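Local atomic coordinates of TetR/AcrR family transcriptional regulator (Bradyrhizobium diazoefficiens, PDB entry 6G8G), a protein that binds the flavonoid genistein and, as a TetR-family repressor, probably leaves its operator DNA on binding so that flavonoid-responsive genes are switched on. Residues A[28-33]-A[45-50]; A[72-77]-A[131-136]; A[102-107]-A[174-179]; A[142-147]-A[163-168]. All coordinates share one frame; numbering follows the deposited sequence.

From the N terminus, contact 1 (28-33 with 45-50) closes first, a short loop inside the TetR-type DNA-binding region. Contact 2 then closes a longer one: helix 65-82 leads away from that region, and its segment 72-77 meets 131-136. W31 of contact 1 packs on L72 at its start. Contact 3 opens at 102-107, before contact 2 closes, so these two cross along the chain; it closes at 174-179, and contact 4 (142-147 with 163-168) is nested inside its loop. Contacts 3 and 4 both use helix 164-176. E136 O and R144 NH1, probably hydrogen-bonded, join contacts 2 and 4. Contacts 2, 3 and 4 also touch the second subunit.

Contact 1 of 4, residues A[28-33]-A[45-50]; sequences RAAWQL and DAIAKA
L33 reaches from helix 23-37 onto A46, I47 and A50 of helix 44-51, in the helix-turn-helix DNA-binding region of the TetR family. Helix 44-51 is the first helix of that motif, helix 55-61 follows as the second, and helix 23-37 packs against the pair from the N-terminal side. The two short segments run at 126° to each other, with their axes 8.9 Å apart at the closest point.

The tighter, more shielded part lies round I47 and A30, both buried. With CG beside its backbone N (chi1 -72°), L33 extends toward helix 44-51 with CD1 leading, and that branch does all the touching: it sits 4.0 Å from I47 CG1 and 4.1 Å from A46 CB, and it also touches the backbone carbonyl of A46. I47 also packs on L68 of helix 65-82 and on T42, while A48 on the far flank of its helix turns to L58 of helix 55-61.

Toward solvent the packing thins to methyl groups. A29 CB and A50 CB stand 4.3 Å apart, A50 is exposed, and neither residue has anything longer to offer than that one carbon. L33 CD1 bridges the two regions, since the same methyl that meets I47 also lies 4.3 Å from A50 CB. No polar bond joins the segments, and the crossing rests on apolar packing, mostly of methyl groups. Its inner end is the meeting of A30 CB with the far end of the isoleucine, I47 CD1, at 4.1 Å.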
loop_
_atom_site.group_PDB
_atom_site.type_symbol
_atom_site.label_atom_id
_atom_site.label_comp_id
_atom_site.label_asym_id
_atom_site.label_seq_id
_atom_site.Cartn_x
_atom_site.Cartn_y
_atom_site.Cartn_z
ATOM N N ARG A 28 6.419 -25.997 7.876
ATOM C CA ARG A 28 6.384 -25.939 6.413
ATOM C C ARG A 28 5.075 -26.499 5.878
ATOM O O ARG A 28 4.540 -26.020 4.891
ATOM C CB ARG A 28 7.565 -26.679 5.777
ATOM C CG ARG A 28 8.892 -25.981 5.948
ATOM C CD ARG A 28 9.968 -26.751 5.160
ATOM N NE ARG A 28 10.351 -28.052 5.735
ATOM C CZ ARG A 28 11.151 -28.211 6.796
ATOM N NH1 ARG A 28 11.448 -29.435 7.227
ATOM N NH2 ARG A 28 11.636 -27.160 7.459
ATOM N N ALA A 29 4.534 -27.504 6.539
ATOM C CA ALA A 29 3.277 -28.081 6.078
ATOM C C ALA A 29 2.103 -27.106 6.255
ATOM O O ALA A 29 1.176 -27.064 5.434
ATOM C CB ALA A 29 2.999 -29.375 6.812
ATOM N N ALA A 30 2.149 -26.346 7.340
ATOM C CA ALA A 30 1.095 -25.414 7.651
ATOM C C ALA A 30 1.175 -24.258 6.713
ATOM O O ALA A 30 0.164 -23.753 6.255
ATOM C CB ALA A 30 1.218 -24.937 9.081
ATOM N N TRP A 31 2.384 -23.827 6.425
ATOM C CA TRP A 31 2.566 -22.726 5.483
ATOM C C TRP A 31 1.912 -23.111 4.152
ATOM O O TRP A 31 1.094 -22.371 3.616
ATOM C CB TRP A 31 4.067 -22.441 5.351
ATOM C CG TRP A 31 4.472 -21.411 4.428
ATOM C CD1 TRP A 31 5.348 -21.522 3.365
ATOM C CD2 TRP A 31 4.070 -20.072 4.484
ATOM N NE1 TRP A 31 5.498 -20.306 2.752
ATOM C CE2 TRP A 31 4.721 -19.396 3.417
ATOM C CE3 TRP A 31 3.204 -19.360 5.328
ATOM C CZ2 TRP A 31 4.534 -18.049 3.178
ATOM C CZ3 TRP A 31 3.015 -18.032 5.090
ATOM C CH2 TRP A 31 3.679 -17.379 4.019
ATOM N N GLN A 32 2.241 -24.301 3.662
ATOM C CA GLN A 32 1.701 -24.795 2.419
ATOM C C GLN A 32 0.172 -24.724 2.409
ATOM O O GLN A 32 -0.431 -24.225 1.460
ATOM C CB GLN A 32 2.150 -26.227 2.210
ATOM C CG GLN A 32 1.702 -26.855 0.896
ATOM C CD GLN A 32 2.228 -26.197 -0.362
ATOM O OE1 GLN A 32 3.236 -26.637 -0.912
ATOM N NE2 GLN A 32 1.510 -25.182 -0.876
ATOM N N LEU A 33 -0.468 -25.220 3.450
ATOM C CA LEU A 33 -1.917 -25.221 3.471
ATOM C C LEU A 33 -2.528 -23.830 3.585
ATOM O O LEU A 33 -3.547 -23.532 2.961
ATOM C CB LEU A 33 -2.439 -26.098 4.613
ATOM C CG LEU A 33 -2.265 -27.603 4.377
ATOM C CD1 LEU A 33 -2.527 -28.403 5.638
ATOM C CD2 LEU A 33 -3.213 -28.064 3.280
ATOM N N ASP A 45 -6.384 -30.631 12.006
ATOM C CA ASP A 45 -6.443 -31.993 11.544
ATOM C C ASP A 45 -5.673 -32.206 10.239
ATOM O O ASP A 45 -4.873 -33.133 10.124
ATOM C CB ASP A 45 -7.911 -32.421 11.390
ATOM C CG ASP A 45 -8.061 -33.920 11.256
ATOM O OD1 ASP A 45 -7.898 -34.622 12.273
ATOM O OD2 ASP A 45 -8.308 -34.386 10.127
ATOM N N ALA A 46 -5.945 -31.353 9.253
ATOM C CA ALA A 46 -5.266 -31.414 7.955
ATOM C C ALA A 46 -3.752 -31.215 8.091
ATOM O O ALA A 46 -2.969 -31.834 7.375
ATOM C CB ALA A 46 -5.835 -30.353 7.032
ATOM N N ILE A 47 -3.362 -30.331 9.006
ATOM C CA ILE A 47 -1.959 -29.985 9.219
ATOM C C ILE A 47 -1.214 -31.183 9.768
ATOM O O ILE A 47 -0.104 -31.513 9.319
ATOM C CB ILE A 47 -1.813 -28.781 10.185
ATOM C CG1 ILE A 47 -2.237 -27.491 9.476
ATOM C CG2 ILE A 47 -0.381 -28.652 10.674
ATOM C CD1 ILE A 47 -2.474 -26.308 10.379
ATOM N N ALA A 48 -1.836 -31.842 10.741
ATOM C CA ALA A 48 -1.242 -33.027 11.305
ATOM C C ALA A 48 -1.012 -34.078 10.227
ATOM O O ALA A 48 0.086 -34.652 10.144
ATOM C CB ALA A 48 -2.114 -33.573 12.408
ATOM N N LYS A 49 -2.024 -34.312 9.395
ATOM C CA LYS A 49 -1.903 -35.338 8.360
ATOM C C LYS A 49 -0.791 -34.981 7.394
ATOM O O LYS A 49 0.051 -35.812 7.091
ATOM C CB LYS A 49 -3.216 -35.544 7.595
ATOM C CG LYS A 49 -4.340 -36.137 8.439
ATOM C CD LYS A 49 -5.629 -36.363 7.587
ATOM C CE LYS A 49 -5.487 -37.707 6.956
ATOM N NZ LYS A 49 -6.762 -38.268 6.484
ATOM N N ALA A 50 -0.772 -33.737 6.938
ATOM C CA ALA A 50 0.210 -33.323 5.954
ATOM C C ALA A 50 1.627 -33.380 6.521
ATOM O O ALA A 50 2.568 -33.647 5.793
ATOM C CB ALA A 50 -0.106 -31.940 5.447
#

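Contact 2 of 4, residues A[72-77]-A[131-136]; sequences LIVAEC and ARLFYE
I73 carries CG1 beside its backbone N (chi1 -74°), which sets its CG2 methyl opposite that N and against the backbone of F134. F134 has its CG anti to its own backbone N (chi1 166°), and the ring is thereby carried to the flank where C77 arrives one helical turn beyond I73. The methyl makes the central contact: I73 CG2 is 3.8 Å from F134 CA and 4.2 Å from L133 CG, so it lies alongside the helix backbone where these two side chains branch off.

Segments 72-77 and 131-136 run almost parallel, 13° apart, their axes 9.6 Å apart at the closest. Helix 65-82 is the long connector of the TetR fold, which leads from the DNA-binding region into the ligand-binding domain, and the contact fixes helix 128-137 against it there.

On one flank, C77 forms a sulfur-aromatic contact. Its SG lies 3.9 Å from F134 CD1 and approaches the ring obliquely, 4.8 Å from the centroid of the F134 ring. On the other, more accessible flank, V74 CG2 meets L133 CD2 at 4.2 Å. I120 of helix 114-121 packs on F134, and I73 touches F116 of that same helix. L185 of the second subunit also packs on F134, whose side chain is about 8 Å from the bound genistein.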
loop_
_atom_site.group_PDB
_atom_site.type_symbol
_atom_site.label_atom_id
_atom_site.label_comp_id
_atom_site.label_asym_id
_atom_site.label_seq_id
_atom_site.Cartn_x
_atom_site.Cartn_y
_atom_site.Cartn_z
ATOM N N LEU A 72 4.936 -18.682 12.412
ATOM C CA LEU A 72 5.295 -18.487 11.019
ATOM C C LEU A 72 5.588 -17.041 10.759
ATOM O O LEU A 72 6.597 -16.702 10.141
ATOM C CB LEU A 72 4.167 -18.883 10.119
ATOM C CG LEU A 72 4.182 -20.394 9.809
ATOM C CD1 LEU A 72 2.848 -20.948 9.334
ATOM C CD2 LEU A 72 5.262 -20.690 8.772
ATOM N N ILE A 73 4.698 -16.185 11.260
ATOM C CA ILE A 73 4.898 -14.758 11.156
ATOM C C ILE A 73 6.197 -14.295 11.771
ATOM O O ILE A 73 6.975 -13.624 11.113
ATOM C CB ILE A 73 3.772 -13.988 11.826
ATOM C CG1 ILE A 73 2.536 -14.069 10.965
ATOM C CG2 ILE A 73 4.132 -12.526 12.004
ATOM C CD1 ILE A 73 1.290 -13.604 11.677
ATOM N N VAL A 74 6.431 -14.621 13.028
ATOM C CA VAL A 74 7.637 -14.144 13.666
ATOM C C VAL A 74 8.870 -14.625 12.926
ATOM O O VAL A 74 9.834 -13.899 12.791
ATOM C CB VAL A 74 7.661 -14.600 15.123
ATOM C CG1 VAL A 74 9.016 -14.404 15.778
ATOM C CG2 VAL A 74 6.564 -13.883 15.897
ATOM N N ALA A 75 8.831 -15.849 12.428
ATOM C CA ALA A 75 9.982 -16.421 11.744
ATOM C C ALA A 75 10.272 -15.692 10.439
ATOM O O ALA A 75 11.418 -15.343 10.162
ATOM C CB ALA A 75 9.748 -17.903 11.480
ATOM N N GLU A 76 9.250 -15.468 9.635
ATOM C CA GLU A 76 9.462 -14.780 8.367
ATOM C C GLU A 76 9.823 -13.323 8.512
ATOM O O GLU A 76 10.697 -12.825 7.805
ATOM C CB GLU A 76 8.259 -14.909 7.458
ATOM C CG GLU A 76 8.339 -16.135 6.533
ATOM C CD GLU A 76 9.382 -16.008 5.385
ATOM O OE1 GLU A 76 9.960 -17.045 4.996
ATOM O OE2 GLU A 76 9.616 -14.886 4.840
ATOM N N CYS A 77 9.219 -12.650 9.467
ATOM C CA CYS A 77 9.623 -11.292 9.746
ATOM C C CYS A 77 11.051 -11.178 10.275
ATOM O O CYS A 77 11.750 -10.274 9.837
ATOM C CB CYS A 77 8.630 -10.612 10.675
ATOM S SG CYS A 77 7.022 -10.321 9.897
ATOM N N ALA A 131 -2.858 -9.860 12.880
ATOM C CA ALA A 131 -2.600 -8.814 11.905
ATOM C C ALA A 131 -1.656 -7.790 12.534
ATOM O O ALA A 131 -0.715 -7.317 11.915
ATOM C CB ALA A 131 -3.907 -8.193 11.495
ATOM N N ARG A 132 -1.874 -7.464 13.793
ATOM C CA ARG A 132 -0.981 -6.503 14.444
ATOM C C ARG A 132 0.372 -7.090 14.723
ATOM O O ARG A 132 1.390 -6.413 14.657
ATOM C CB ARG A 132 -1.571 -5.989 15.733
ATOM C CG ARG A 132 -0.764 -4.855 16.323
ATOM C CD ARG A 132 -1.643 -3.938 17.141
ATOM N NE ARG A 132 -2.414 -2.970 16.362
ATOM C CZ ARG A 132 -1.883 -1.940 15.704
ATOM N NH1 ARG A 132 -0.556 -1.741 15.681
ATOM N NH2 ARG A 132 -2.681 -1.113 15.040
ATOM N N LEU A 133 0.395 -8.368 15.031
ATOM C CA LEU A 133 1.663 -9.036 15.247
ATOM C C LEU A 133 2.540 -8.932 13.984
ATOM O O LEU A 133 3.737 -8.710 14.068
ATOM C CB LEU A 133 1.442 -10.507 15.615
ATOM C CG LEU A 133 2.747 -11.289 15.792
ATOM C CD1 LEU A 133 3.575 -10.726 16.920
ATOM C CD2 LEU A 133 2.475 -12.755 16.014
ATOM N N PHE A 134 1.928 -9.139 12.829
ATOM C CA PHE A 134 2.650 -9.017 11.593
ATOM C C PHE A 134 3.147 -7.589 11.401
ATOM O O PHE A 134 4.331 -7.356 11.133
ATOM C CB PHE A 134 1.786 -9.430 10.398
ATOM C CG PHE A 134 2.382 -9.013 9.092
ATOM C CD1 PHE A 134 3.430 -9.734 8.535
ATOM C CD2 PHE A 134 1.966 -7.867 8.475
ATOM C CE1 PHE A 134 4.005 -9.345 7.359
ATOM C CE2 PHE A 134 2.531 -7.480 7.282
ATOM C CZ PHE A 134 3.548 -8.217 6.729
ATOM N N TYR A 135 2.247 -6.627 11.558
ATOM C CA TYR A 135 2.622 -5.230 11.409
ATOM C C TYR A 135 3.810 -4.844 12.296
ATOM O O TYR A 135 4.753 -4.230 11.810
ATOM C CB TYR A 135 1.449 -4.300 11.684
ATOM C CG TYR A 135 1.848 -2.852 11.557
ATOM C CD1 TYR A 135 2.052 -2.270 10.315
ATOM C CD2 TYR A 135 2.089 -2.094 12.684
ATOM C CE1 TYR A 135 2.458 -0.958 10.204
ATOM C CE2 TYR A 135 2.509 -0.785 12.604
ATOM C CZ TYR A 135 2.690 -0.217 11.363
ATOM O OH TYR A 135 3.121 1.096 11.348
ATOM N N GLU A 136 3.774 -5.222 13.570
ATOM C CA GLU A 136 4.815 -4.811 14.531
ATOM C C GLU A 136 6.117 -5.554 14.359
ATOM O O GLU A 136 7.180 -5.033 14.689
ATOM C CB GLU A 136 4.331 -4.935 15.977
ATOM C CG GLU A 136 3.109 -4.056 16.254
ATOM C CD GLU A 136 2.818 -3.783 17.726
ATOM O OE1 GLU A 136 3.234 -4.613 18.576
ATOM O OE2 GLU A 136 2.162 -2.738 18.007
#

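Contact 3 of 4, residues A[102-107]-A[174-179]; sequences RQYLHT and LVRGEL
Beside the genistein pocket of the ligand-binding domain, Y104 on helix 93-109 takes a hydrogen bond from R176, the last residue of helix 164-176. R176 NH1 gives its N-H to Y104 OH over 2.9 Å, at an angle of 151°. The hydroxyl sits at the edge of the guanidinium, in its plane, while the phenol ring is turned 71° from that plane. A bend at chi3 (72°) swings the guanidinium to the hydroxyl, and the R176 side chain comes within about 4 Å of the bound genistein. R176 NH2 also makes a weak bond to G177 O of the second subunit. An alanine at R176 is likely to leave the Y104 hydroxyl without this donor and to drop that weak tie across the dimer.

Next to this polar pair the packing is apolar. L105 CD2 lies 3.8 Å from V175 CG1 and 4.3 Å from L179 CD1, and V175 CG1 also reaches the edge of the Y104 ring. Behind R176 the chain makes a type II' turn through G177 to L179. F108, a genistein-pocket residue, meets Y104 edge-to-face and touches R176. The contact joins two helices of the all-helical TetR ligand-binding domain beside its pocket.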
loop_
_atom_site.group_PDB
_atom_site.type_symbol
_atom_site.label_atom_id
_atom_site.label_comp_id
_atom_site.label_asym_id
_atom_site.label_seq_id
_atom_site.Cartn_x
_atom_site.Cartn_y
_atom_site.Cartn_z
ATOM N N ARG A 102 17.817 0.917 -0.705
ATOM C CA ARG A 102 17.923 -0.096 -1.747
ATOM C C ARG A 102 17.467 -1.442 -1.234
ATOM O O ARG A 102 16.753 -2.132 -1.908
ATOM C CB ARG A 102 19.346 -0.170 -2.291
ATOM C CG ARG A 102 19.465 -0.933 -3.605
ATOM C CD ARG A 102 20.899 -0.951 -4.158
ATOM N NE ARG A 102 21.447 0.381 -4.515
ATOM C CZ ARG A 102 22.266 1.118 -3.757
ATOM N NH1 ARG A 102 22.679 0.707 -2.559
ATOM N NH2 ARG A 102 22.681 2.292 -4.197
ATOM N N GLN A 103 17.846 -1.815 -0.020
ATOM C CA GLN A 103 17.478 -3.151 0.477
ATOM C C GLN A 103 16.000 -3.190 0.775
ATOM O O GLN A 103 15.350 -4.189 0.538
ATOM C CB GLN A 103 18.300 -3.561 1.703
ATOM C CG GLN A 103 19.823 -3.713 1.478
ATOM C CD GLN A 103 20.205 -4.321 0.139
ATOM O OE1 GLN A 103 20.961 -3.708 -0.643
ATOM N NE2 GLN A 103 19.678 -5.506 -0.153
ATOM N N TYR A 104 15.460 -2.073 1.247
ATOM C CA TYR A 104 14.022 -1.948 1.544
ATOM C C TYR A 104 13.158 -2.167 0.316
ATOM O O TYR A 104 12.200 -2.923 0.349
ATOM C CB TYR A 104 13.762 -0.557 2.077
ATOM C CG TYR A 104 12.362 -0.258 2.438
ATOM C CD1 TYR A 104 11.693 -1.030 3.364
ATOM C CD2 TYR A 104 11.715 0.804 1.892
ATOM C CE1 TYR A 104 10.393 -0.746 3.729
ATOM C CE2 TYR A 104 10.403 1.106 2.232
ATOM C CZ TYR A 104 9.750 0.341 3.164
ATOM O OH TYR A 104 8.438 0.611 3.464
ATOM N N LEU A 105 13.522 -1.552 -0.792
ATOM C CA LEU A 105 12.758 -1.744 -1.994
ATOM C C LEU A 105 12.899 -3.133 -2.557
ATOM O O LEU A 105 11.982 -3.596 -3.220
ATOM C CB LEU A 105 13.149 -0.731 -3.067
ATOM C CG LEU A 105 12.830 0.703 -2.685
ATOM C CD1 LEU A 105 13.166 1.611 -3.842
ATOM C CD2 LEU A 105 11.377 0.909 -2.293
ATOM N N HIS A 106 14.034 -3.788 -2.349
ATOM C CA HIS A 106 14.194 -5.145 -2.839
ATOM C C HIS A 106 13.007 -6.012 -2.399
ATOM O O HIS A 106 12.438 -6.804 -3.173
ATOM C CB HIS A 106 15.513 -5.700 -2.241
ATOM C CG HIS A 106 15.792 -7.139 -2.545
ATOM N ND1 HIS A 106 16.267 -7.583 -3.762
ATOM C CD2 HIS A 106 15.672 -8.238 -1.758
ATOM C CE1 HIS A 106 16.409 -8.901 -3.714
ATOM N NE2 HIS A 106 16.053 -9.321 -2.511
ATOM N N THR A 107 12.633 -5.857 -1.143
ATOM C CA THR A 107 11.510 -6.605 -0.616
ATOM C C THR A 107 10.262 -6.445 -1.428
ATOM O O THR A 107 9.509 -7.373 -1.626
ATOM C CB THR A 107 11.141 -6.043 0.768
ATOM O OG1 THR A 107 12.134 -6.460 1.694
ATOM C CG2 THR A 107 9.750 -6.495 1.233
ATOM N N LEU A 174 8.530 8.235 1.326
ATOM C CA LEU A 174 9.040 8.905 0.149
ATOM C C LEU A 174 9.643 7.948 -0.860
ATOM O O LEU A 174 9.370 8.024 -2.038
ATOM C CB LEU A 174 10.086 9.926 0.518
ATOM C CG LEU A 174 9.463 11.114 1.223
ATOM C CD1 LEU A 174 10.531 11.943 1.894
ATOM C CD2 LEU A 174 8.671 11.956 0.227
ATOM N N VAL A 175 10.455 7.040 -0.376
ATOM C CA VAL A 175 11.241 6.156 -1.205
ATOM C C VAL A 175 10.338 5.111 -1.819
ATOM O O VAL A 175 10.505 4.693 -2.959
ATOM C CB VAL A 175 12.324 5.532 -0.316
ATOM C CG1 VAL A 175 12.550 4.075 -0.633
ATOM C CG2 VAL A 175 13.604 6.308 -0.473
ATOM N N ARG A 176 9.389 4.666 -1.018
ATOM C CA ARG A 176 8.431 3.649 -1.432
ATOM C C ARG A 176 7.474 4.257 -2.429
ATOM O O ARG A 176 7.125 3.653 -3.407
ATOM C CB ARG A 176 7.671 3.208 -0.171
ATOM C CG ARG A 176 6.659 2.126 -0.345
ATOM C CD ARG A 176 6.193 1.645 1.005
ATOM N NE ARG A 176 5.337 2.617 1.657
ATOM C CZ ARG A 176 5.536 3.132 2.862
ATOM N NH1 ARG A 176 6.583 2.794 3.584
ATOM N NH2 ARG A 176 4.672 3.990 3.354
ATOM N N GLY A 177 7.042 5.470 -2.131
ATOM C CA GLY A 177 6.071 6.194 -2.911
ATOM C C GLY A 177 4.906 5.357 -3.348
ATOM O O GLY A 177 4.114 4.879 -2.552
ATOM N N GLU A 178 4.890 5.142 -4.640
ATOM C CA GLU A 178 3.776 4.628 -5.363
ATOM C C GLU A 178 4.039 3.181 -5.791
ATOM O O GLU A 178 3.193 2.562 -6.425
ATOM C CB GLU A 178 3.728 5.441 -6.632
ATOM C CG GLU A 178 2.414 6.024 -7.013
ATOM C CD GLU A 178 2.480 6.546 -8.450
ATOM O OE1 GLU A 178 3.586 6.557 -9.083
ATOM O OE2 GLU A 178 1.392 6.933 -8.934
ATOM N N LEU A 179 5.249 2.665 -5.543
ATOM C CA LEU A 179 5.671 1.454 -6.194
ATOM C C LEU A 179 4.884 0.277 -5.731
ATOM O O LEU A 179 4.588 -0.587 -6.524
ATOM C CB LEU A 179 7.167 1.189 -6.035
ATOM C CG LEU A 179 8.029 2.357 -6.513
ATOM C CD1 LEU A 179 9.388 2.295 -5.843
ATOM C CD2 LEU A 179 8.201 2.322 -8.037
#

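Contact 4 of 4, residues A[142-147]-A[163-168]; sequences TIRRLA and DPMEAA
I143 and M165 meet at about a right angle: the isoleucine branch CG2 faces the terminal methyl of the selenomethionine, with I143 CG2 3.7 Å from M165 CE. A bend at the end of the chain (chi3 62°) turns that methyl back toward helix 139-155. The R144 side chain lies beside that of M165, pointing the same way, with R144 CG 4.1 Å from M165 CE; the guanidinium of R144 turns elsewhere, NH1 bonding to E136 O.

Two alanines let the helices come close: the axes of 142-147 and 164-168 approach to 8.2 Å, at 112° to each other. A147 points its methyl into the other helix near its start, where A147 CB is 3.6 Å from P164 O and 3.9 Å from M165 CG. From helix 164-176, A168 sets its CB over the backbone of helix 139-155, 3.5 Å from I143 O, and between the side chains of I143 and L146. L146 CD2 meets the A168 methyl, CB, at 4.0 Å.

D163 is the N-cap of helix 164-176; its carboxylate accepts weak bonds from M165 N and E166 N. In the fold, this crossing joins helix 139-155 to the opening of helix 164-176, with helix 93-109 along the L146 side, where L97 and F100 pack, and E178 of the second subunit against I143.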
loop_
_atom_site.group_PDB
_atom_site.type_symbol
_atom_site.label_atom_id
_atom_site.label_comp_id
_atom_site.label_asym_id
_atom_site.label_seq_id
_atom_site.Cartn_x
_atom_site.Cartn_y
_atom_site.Cartn_z
ATOM N N THR A 142 11.006 -2.334 10.732
ATOM C CA THR A 142 11.819 -1.591 9.798
ATOM C C THR A 142 11.887 -0.118 10.172
ATOM O O THR A 142 12.952 0.499 10.171
ATOM C CB THR A 142 11.255 -1.710 8.379
ATOM O OG1 THR A 142 11.293 -3.078 7.981
ATOM C CG2 THR A 142 12.083 -0.902 7.411
ATOM N N ILE A 143 10.749 0.461 10.494
ATOM C CA ILE A 143 10.763 1.847 10.935
ATOM C C ILE A 143 11.683 2.049 12.156
ATOM O O ILE A 143 12.490 2.965 12.165
ATOM C CB ILE A 143 9.341 2.315 11.268
ATOM C CG1 ILE A 143 8.509 2.449 9.997
ATOM C CG2 ILE A 143 9.351 3.641 12.018
ATOM C CD1 ILE A 143 7.021 2.665 10.263
ATOM N N ARG A 144 11.558 1.193 13.160
ATOM C CA ARG A 144 12.366 1.306 14.368
ATOM C C ARG A 144 13.853 1.222 14.107
ATOM O O ARG A 144 14.607 1.987 14.680
ATOM C CB ARG A 144 11.972 0.244 15.364
ATOM C CG ARG A 144 10.621 0.513 15.998
ATOM C CD ARG A 144 10.092 -0.546 16.935
ATOM N NE ARG A 144 10.504 -1.955 16.762
ATOM C CZ ARG A 144 9.727 -2.998 16.433
ATOM N NH1 ARG A 144 8.409 -2.871 16.163
ATOM N NH2 ARG A 144 10.292 -4.205 16.362
ATOM N N ARG A 145 14.284 0.314 13.237
ATOM C CA ARG A 145 15.708 0.209 12.913
ATOM C C ARG A 145 16.223 1.469 12.316
ATOM O O ARG A 145 17.315 1.917 12.628
ATOM C CB ARG A 145 15.987 -0.917 11.936
ATOM C CG ARG A 145 16.168 -2.238 12.636
ATOM C CD ARG A 145 15.939 -3.372 11.680
ATOM N NE ARG A 145 16.869 -3.419 10.565
ATOM C CZ ARG A 145 17.941 -4.204 10.510
ATOM N NH1 ARG A 145 18.313 -4.938 11.545
ATOM N NH2 ARG A 145 18.666 -4.203 9.404
ATOM N N LEU A 146 15.460 2.022 11.389
ATOM C CA LEU A 146 15.906 3.212 10.707
ATOM C C LEU A 146 15.913 4.342 11.696
ATOM O O LEU A 146 16.794 5.179 11.684
ATOM C CB LEU A 146 14.995 3.515 9.533
ATOM C CG LEU A 146 15.382 4.763 8.759
ATOM C CD1 LEU A 146 16.808 4.692 8.285
ATOM C CD2 LEU A 146 14.452 4.955 7.579
ATOM N N ALA A 147 14.899 4.371 12.547
ATOM C CA ALA A 147 14.768 5.445 13.506
ATOM C C ALA A 147 15.996 5.475 14.385
ATOM O O ALA A 147 16.525 6.540 14.664
ATOM C CB ALA A 147 13.503 5.280 14.325
ATOM N N ASP A 163 10.938 13.941 15.904
ATOM C CA ASP A 163 10.712 12.521 16.283
ATOM C C ASP A 163 11.310 11.547 15.261
ATOM O O ASP A 163 11.006 11.617 14.067
ATOM C CB ASP A 163 9.205 12.230 16.484
ATOM C CG ASP A 163 8.893 10.730 16.671
ATOM O OD1 ASP A 163 9.681 10.004 17.328
ATOM O OD2 ASP A 163 7.831 10.285 16.186
ATOM N N PRO A 164 12.164 10.642 15.723
ATOM C CA PRO A 164 12.871 9.736 14.828
ATOM C C PRO A 164 11.991 8.706 14.117
ATOM O O PRO A 164 12.252 8.377 12.962
ATOM C CB PRO A 164 13.867 9.042 15.753
ATOM C CG PRO A 164 13.320 9.225 17.124
ATOM C CD PRO A 164 12.688 10.570 17.087
HETATM N N MSE A 165 10.931 8.248 14.759
HETATM C CA MSE A 165 10.010 7.325 14.089
HETATM C C MSE A 165 9.226 8.034 13.008
HETATM O O MSE A 165 9.072 7.522 11.912
HETATM C CB MSE A 165 9.115 6.675 15.125
HETATM C CG MSE A 165 9.984 5.656 15.841
HETATM SE SE MSE A 165 8.878 4.343 16.807
HETATM C CE MSE A 165 7.861 3.493 15.366
ATOM N N GLU A 166 8.731 9.221 13.317
ATOM C CA GLU A 166 8.059 10.012 12.345
ATOM C C GLU A 166 8.984 10.189 11.157
ATOM O O GLU A 166 8.574 10.017 10.025
ATOM C CB GLU A 166 7.640 11.352 12.971
ATOM C CG GLU A 166 6.866 12.302 12.052
ATOM C CD GLU A 166 6.233 13.489 12.774
ATOM O OE1 GLU A 166 6.981 14.344 13.335
ATOM O OE2 GLU A 166 4.975 13.536 12.785
ATOM N N ALA A 167 10.239 10.526 11.411
ATOM C CA ALA A 167 11.166 10.810 10.308
ATOM C C ALA A 167 11.481 9.564 9.529
ATOM O O ALA A 167 11.594 9.597 8.319
ATOM C CB ALA A 167 12.439 11.428 10.818
ATOM N N ALA A 168 11.622 8.456 10.221
ATOM C CA ALA A 168 11.889 7.203 9.543
ATOM C C ALA A 168 10.729 6.887 8.625
ATOM O O ALA A 168 10.907 6.509 7.472
ATOM C CB ALA A 168 12.091 6.090 10.555
#